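Local coordinates for protein phosphoglycerate dehydrogenase (Lactobacillus plantarum, PDB 3EVT) that probably catalyses the NAD-dependent oxidation of 3-phosphoglycerate to 3-phosphohydroxypyruvate, the step that leads into serine synthesis, at residues G137-I142 / H162-N167; L141-G146 / D187-A192. All blocks are in the same frame, centred on the assembly; numbering follows the deposited sequence.

Contact 1 of 2, residues G137-I142 / H162-N167; sequences GQQLLI and HVIGVN
Leu140 and Ile142 bond through their backbones to His162, Ile164 and Val166, pairing the two parallel strands of the first beta-alpha-beta unit of a Rossmann-type nucleotide-binding domain; helix 147-158 forms the right-handed crossover between them. Five hydrogen bonds run along the pair, from His162 N to Gln138 O (2.8 Å) as far as Val166 N to Ile142 O (2.7 Å). The last is the most bent, 143° at the hydrogen, whereas Ile164 N to Leu140 O is almost straight at 174°. Apolar contacts form on both faces. On the helix side, Ile142 CD1 packs against Val163 CG1 at 3.7 Å; Val163 also meets Ala153 and Ala156 of helix 147-158, and Ile142 meets Leu152. At the polar end, Gln139 and His162 lie side by side, and a bend at chi2 turns the amide towards the ring edge, though the modelled approach is too close for its detail to be trusted. With an alanine at Gln139 the imidazole edge near CD2 would probably lose its cover from strand 139-143, although the bond from His162 NE2 to Glu178 would remain. On the face shared with Gln139, Leu141 CD1 touches both Ile164 CG2 (3.8 Å) and Val166 CG2 (3.6 Å).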
loop_
_atom_site.group_PDB
_atom_site.type_symbol
_atom_site.label_atom_id
_atom_site.label_comp_id
_atom_site.label_asym_id
_atom_site.label_seq_id
_atom_site.Cartn_x
_atom_site.Cartn_y
_atom_site.Cartn_z
ATOM N N GLY A 137 -4.394 10.661 -2.969
ATOM C CA GLY A 137 -4.720 12.069 -3.097
ATOM C C GLY A 137 -4.145 12.963 -2.006
ATOM O O GLY A 137 -4.247 14.158 -2.135
ATOM N N GLN A 138 -3.557 12.405 -0.938
ATOM C CA GLN A 138 -3.030 13.230 0.168
ATOM C C GLN A 138 -1.503 13.450 0.073
ATOM O O GLN A 138 -0.808 12.817 -0.769
ATOM C CB GLN A 138 -3.486 12.694 1.552
ATOM C CG GLN A 138 -5.008 12.501 1.702
ATOM C CD GLN A 138 -5.510 12.540 3.186
ATOM O OE1 GLN A 138 -5.168 13.472 3.932
ATOM N NE2 GLN A 138 -6.324 11.523 3.610
ATOM N N GLN A 139 -1.000 14.402 0.868
ATOM C CA GLN A 139 0.417 14.762 0.845
ATOM C C GLN A 139 1.140 14.170 2.022
ATOM O O GLN A 139 0.754 14.342 3.170
ATOM C CB GLN A 139 0.657 16.267 0.932
ATOM C CG GLN A 139 -0.215 17.093 0.081
ATOM C CD GLN A 139 0.389 17.297 -1.271
ATOM O OE1 GLN A 139 -0.327 17.530 -2.263
ATOM N NE2 GLN A 139 1.722 17.194 -1.337
ATOM N N LEU A 140 2.219 13.485 1.713
ATOM C CA LEU A 140 3.120 12.928 2.695
ATOM C C LEU A 140 4.449 13.718 2.626
ATOM O O LEU A 140 5.110 13.749 1.604
ATOM C CB LEU A 140 3.353 11.460 2.348
ATOM C CG LEU A 140 4.394 10.700 3.166
ATOM C CD1 LEU A 140 3.999 10.776 4.630
ATOM C CD2 LEU A 140 4.560 9.229 2.721
ATOM N N LEU A 141 4.832 14.313 3.745
ATOM C CA LEU A 141 6.131 14.936 3.901
ATOM C C LEU A 141 7.072 14.048 4.748
ATOM O O LEU A 141 6.817 13.781 5.937
ATOM C CB LEU A 141 5.928 16.328 4.552
ATOM C CG LEU A 141 7.250 17.085 4.863
ATOM C CD1 LEU A 141 8.097 17.336 3.584
ATOM C CD2 LEU A 141 6.905 18.395 5.564
ATOM N N ILE A 142 8.167 13.582 4.155
ATOM C CA ILE A 142 9.152 12.740 4.899
ATOM C C ILE A 142 10.510 13.452 5.048
ATOM O O ILE A 142 11.089 13.894 4.074
ATOM C CB ILE A 142 9.432 11.377 4.175
ATOM C CG1 ILE A 142 8.118 10.692 3.724
ATOM C CG2 ILE A 142 10.353 10.427 5.034
ATOM C CD1 ILE A 142 8.349 9.519 2.658
ATOM N N HIS A 162 0.935 12.036 -2.770
ATOM C CA HIS A 162 1.989 12.945 -3.225
ATOM C C HIS A 162 3.138 13.064 -2.159
ATOM O O HIS A 162 2.936 13.452 -1.004
ATOM C CB HIS A 162 1.435 14.321 -3.597
ATOM C CG HIS A 162 2.467 15.224 -4.188
ATOM N ND1 HIS A 162 2.938 15.073 -5.476
ATOM C CD2 HIS A 162 3.126 16.287 -3.672
ATOM C CE1 HIS A 162 3.840 16.005 -5.732
ATOM N NE2 HIS A 162 3.987 16.743 -4.644
ATOM N N VAL A 163 4.337 12.726 -2.583
ATOM C CA VAL A 163 5.440 12.556 -1.631
ATOM C C VAL A 163 6.589 13.565 -1.798
ATOM O O VAL A 163 7.252 13.657 -2.833
ATOM C CB VAL A 163 5.991 11.119 -1.649
ATOM C CG1 VAL A 163 6.792 10.883 -0.410
ATOM C CG2 VAL A 163 4.841 10.104 -1.740
ATOM N N ILE A 164 6.807 14.294 -0.719
ATOM C CA ILE A 164 7.875 15.268 -0.622
ATOM C C ILE A 164 8.827 14.871 0.479
ATOM O O ILE A 164 8.381 14.506 1.582
ATOM C CB ILE A 164 7.295 16.637 -0.219
ATOM C CG1 ILE A 164 6.159 17.008 -1.172
ATOM C CG2 ILE A 164 8.420 17.705 -0.155
ATOM C CD1 ILE A 164 5.745 18.446 -1.042
ATOM N N GLY A 165 10.122 14.965 0.184
ATOM C CA GLY A 165 11.183 14.584 1.132
ATOM C C GLY A 165 12.127 15.716 1.554
ATOM O O GLY A 165 12.380 16.636 0.800
ATOM N N VAL A 166 12.642 15.672 2.767
ATOM C CA VAL A 166 13.498 16.751 3.213
ATOM C C VAL A 166 14.889 16.181 3.408
ATOM O O VAL A 166 15.016 15.184 4.142
ATOM C CB VAL A 166 13.004 17.371 4.565
ATOM C CG1 VAL A 166 13.853 18.613 4.962
ATOM C CG2 VAL A 166 11.514 17.701 4.511
ATOM N N ASN A 167 15.906 16.782 2.757
ATOM C CA ASN A 167 17.333 16.391 2.955
ATOM C C ASN A 167 18.252 17.647 3.083
ATOM O O ASN A 167 17.764 18.781 3.141
ATOM C CB ASN A 167 17.817 15.390 1.877
ATOM C CG ASN A 167 17.643 15.924 0.463
ATOM O OD1 ASN A 167 17.753 17.127 0.245
ATOM N ND2 ASN A 167 17.386 15.038 -0.509
#

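Contact 2 of 2, residues L141-G146 / D187-A192; sequences LIYGTG and DALATA
Leu141 meets helix 186-191 and Ala192, the residue just after it, with three of its carbons, each against a different residue. Its CB lies 4.0 Å from Ala192 CB, CD1 is 3.9 Å from Ala188 CB, and CD2 is 3.9 Å from Leu189 CD2. The leucine thus lies against two alanine methyls and one leucine branch. With CG anti to the backbone N (chi1 176°), both methyls extend from the strand to the helix, and the small alanines let the helix end come close: the CA atoms of Leu141 and Ala192 are 6.0 Å apart. This is the compact part of the interface, buried and held without any hydrogen bond between the two segments.

Tyr143, two residues further along the strand, makes a lighter contact. Its ring reaches Leu189 through the phenolic end, where OH approaches CD2 to 3.6 Å, and the two side chains cross at about a right angle. The ring itself packs edge-to-face with Phe209. Beyond Tyr143 the segments diverge: the glycine-rich turn Gly144-Gly146 bends away, its Gly144 and Gly146 fitting the GxGxxG pattern of Rossmann dinucleotide-binding folds. On the helix, Asp187 is solvent-exposed, and Ala190 and Thr191, partly exposed, make no contact with the strand.

Strand residues 141-143 and helix residues 187-191 run at 133° to each other, with their axes 9.7 Å apart at closest approach. The helix covers the sheet face that carries Leu141 and Tyr143, and Ala192 leads from it towards strand 194-197, the neighbour of strand 139-143 in the sheet. Ile195 of that strand and Leu213 of helix 211-215 touch both Tyr143 and Leu189, continuing the apolar layer on this face.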
loop_
_atom_site.group_PDB
_atom_site.type_symbol
_atom_site.label_atom_id
_atom_site.label_comp_id
_atom_site.label_asym_id
_atom_site.label_seq_id
_atom_site.Cartn_x
_atom_site.Cartn_y
_atom_site.Cartn_z
ATOM N N LEU A 141 4.832 14.313 3.745
ATOM C CA LEU A 141 6.131 14.936 3.901
ATOM C C LEU A 141 7.072 14.048 4.748
ATOM O O LEU A 141 6.817 13.781 5.937
ATOM C CB LEU A 141 5.928 16.328 4.552
ATOM C CG LEU A 141 7.250 17.085 4.863
ATOM C CD1 LEU A 141 8.097 17.336 3.584
ATOM C CD2 LEU A 141 6.905 18.395 5.564
ATOM N N ILE A 142 8.167 13.582 4.155
ATOM C CA ILE A 142 9.152 12.740 4.899
ATOM C C ILE A 142 10.510 13.452 5.048
ATOM O O ILE A 142 11.089 13.894 4.074
ATOM C CB ILE A 142 9.432 11.377 4.175
ATOM C CG1 ILE A 142 8.118 10.692 3.724
ATOM C CG2 ILE A 142 10.353 10.427 5.034
ATOM C CD1 ILE A 142 8.349 9.519 2.658
ATOM N N TYR A 143 10.980 13.543 6.287
ATOM C CA TYR A 143 12.298 14.031 6.638
ATOM C C TYR A 143 13.261 12.862 6.669
ATOM O O TYR A 143 13.145 11.961 7.532
ATOM C CB TYR A 143 12.263 14.695 8.043
ATOM C CG TYR A 143 11.585 16.065 8.110
ATOM C CD1 TYR A 143 12.351 17.233 8.295
ATOM C CD2 TYR A 143 10.187 16.192 8.028
ATOM C CE1 TYR A 143 11.751 18.474 8.388
ATOM C CE2 TYR A 143 9.572 17.430 8.107
ATOM C CZ TYR A 143 10.378 18.578 8.288
ATOM O OH TYR A 143 9.803 19.834 8.349
ATOM N N GLY A 144 14.212 12.872 5.735
ATOM C CA GLY A 144 15.104 11.741 5.572
ATOM C C GLY A 144 14.824 11.061 4.255
ATOM O O GLY A 144 13.798 10.365 4.105
ATOM N N THR A 145 15.716 11.232 3.292
ATOM C CA THR A 145 15.512 10.640 1.972
ATOM C C THR A 145 16.551 9.517 1.717
ATOM O O THR A 145 16.882 9.191 0.560
ATOM C CB THR A 145 15.494 11.720 0.843
ATOM O OG1 THR A 145 16.771 12.372 0.761
ATOM C CG2 THR A 145 14.420 12.778 1.115
ATOM N N GLY A 146 17.052 8.929 2.804
ATOM C CA GLY A 146 17.879 7.718 2.708
ATOM C C GLY A 146 17.050 6.514 2.251
ATOM O O GLY A 146 15.920 6.674 1.746
ATOM N N ASP A 187 6.645 25.658 2.988
ATOM C CA ASP A 187 5.507 25.417 2.103
ATOM C C ASP A 187 4.954 23.987 2.222
ATOM O O ASP A 187 3.737 23.779 2.251
ATOM C CB ASP A 187 5.882 25.717 0.675
ATOM C CG ASP A 187 5.997 27.210 0.423
ATOM O OD1 ASP A 187 5.096 27.966 0.870
ATOM O OD2 ASP A 187 6.959 27.624 -0.239
ATOM N N ALA A 188 5.868 23.027 2.277
ATOM C CA ALA A 188 5.561 21.619 2.416
ATOM C C ALA A 188 4.849 21.357 3.718
ATOM O O ALA A 188 3.854 20.616 3.751
ATOM C CB ALA A 188 6.815 20.826 2.340
ATOM N N LEU A 189 5.320 22.000 4.786
ATOM C CA LEU A 189 4.628 21.974 6.088
ATOM C C LEU A 189 3.217 22.536 6.086
ATOM O O LEU A 189 2.388 22.092 6.888
ATOM C CB LEU A 189 5.417 22.749 7.157
ATOM C CG LEU A 189 6.701 22.082 7.582
ATOM C CD1 LEU A 189 7.648 23.119 8.166
ATOM C CD2 LEU A 189 6.404 20.905 8.548
ATOM N N ALA A 190 2.961 23.561 5.261
ATOM C CA ALA A 190 1.599 24.133 5.139
ATOM C C ALA A 190 0.609 23.200 4.414
ATOM O O ALA A 190 -0.560 23.113 4.790
ATOM C CB ALA A 190 1.627 25.549 4.479
ATOM N N THR A 191 1.061 22.500 3.385
ATOM C CA THR A 191 0.153 21.577 2.670
ATOM C C THR A 191 0.184 20.077 3.108
ATOM O O THR A 191 -0.642 19.285 2.641
ATOM C CB THR A 191 0.421 21.653 1.182
ATOM O OG1 THR A 191 1.783 21.289 0.960
ATOM C CG2 THR A 191 0.221 23.116 0.664
ATOM N N ALA A 192 1.121 19.675 3.985
ATOM C CA ALA A 192 1.188 18.267 4.476
ATOM C C ALA A 192 -0.065 17.693 5.144
ATOM O O ALA A 192 -0.595 18.267 6.092
ATOM C CB ALA A 192 2.409 18.052 5.388
#

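How the contacts relate
Both contacts are built on strand 139-143 and share Leu141 and Ile142, with centres about 5 Å apart. Contact 1 joins the strand to its neighbour within the sheet; contact 2 covers one face of that sheet with a helix. Leu141 serves both, touching strand 162-167 and helix 186-191, while Ile142 takes part only in contact 1. The segments also meet directly at the carboxyl ends of the strands, where Gly144 N probably bonds to Val166 O (2.9 Å) and Asn167 ND2 to Thr145 OG1 (3.0 Å). These bonds tie the turn of the GxGxxG pattern to the end of strand 162-167, the region where dinucleotide cofactors bind in Rossmann folds and probably where NAD binds here.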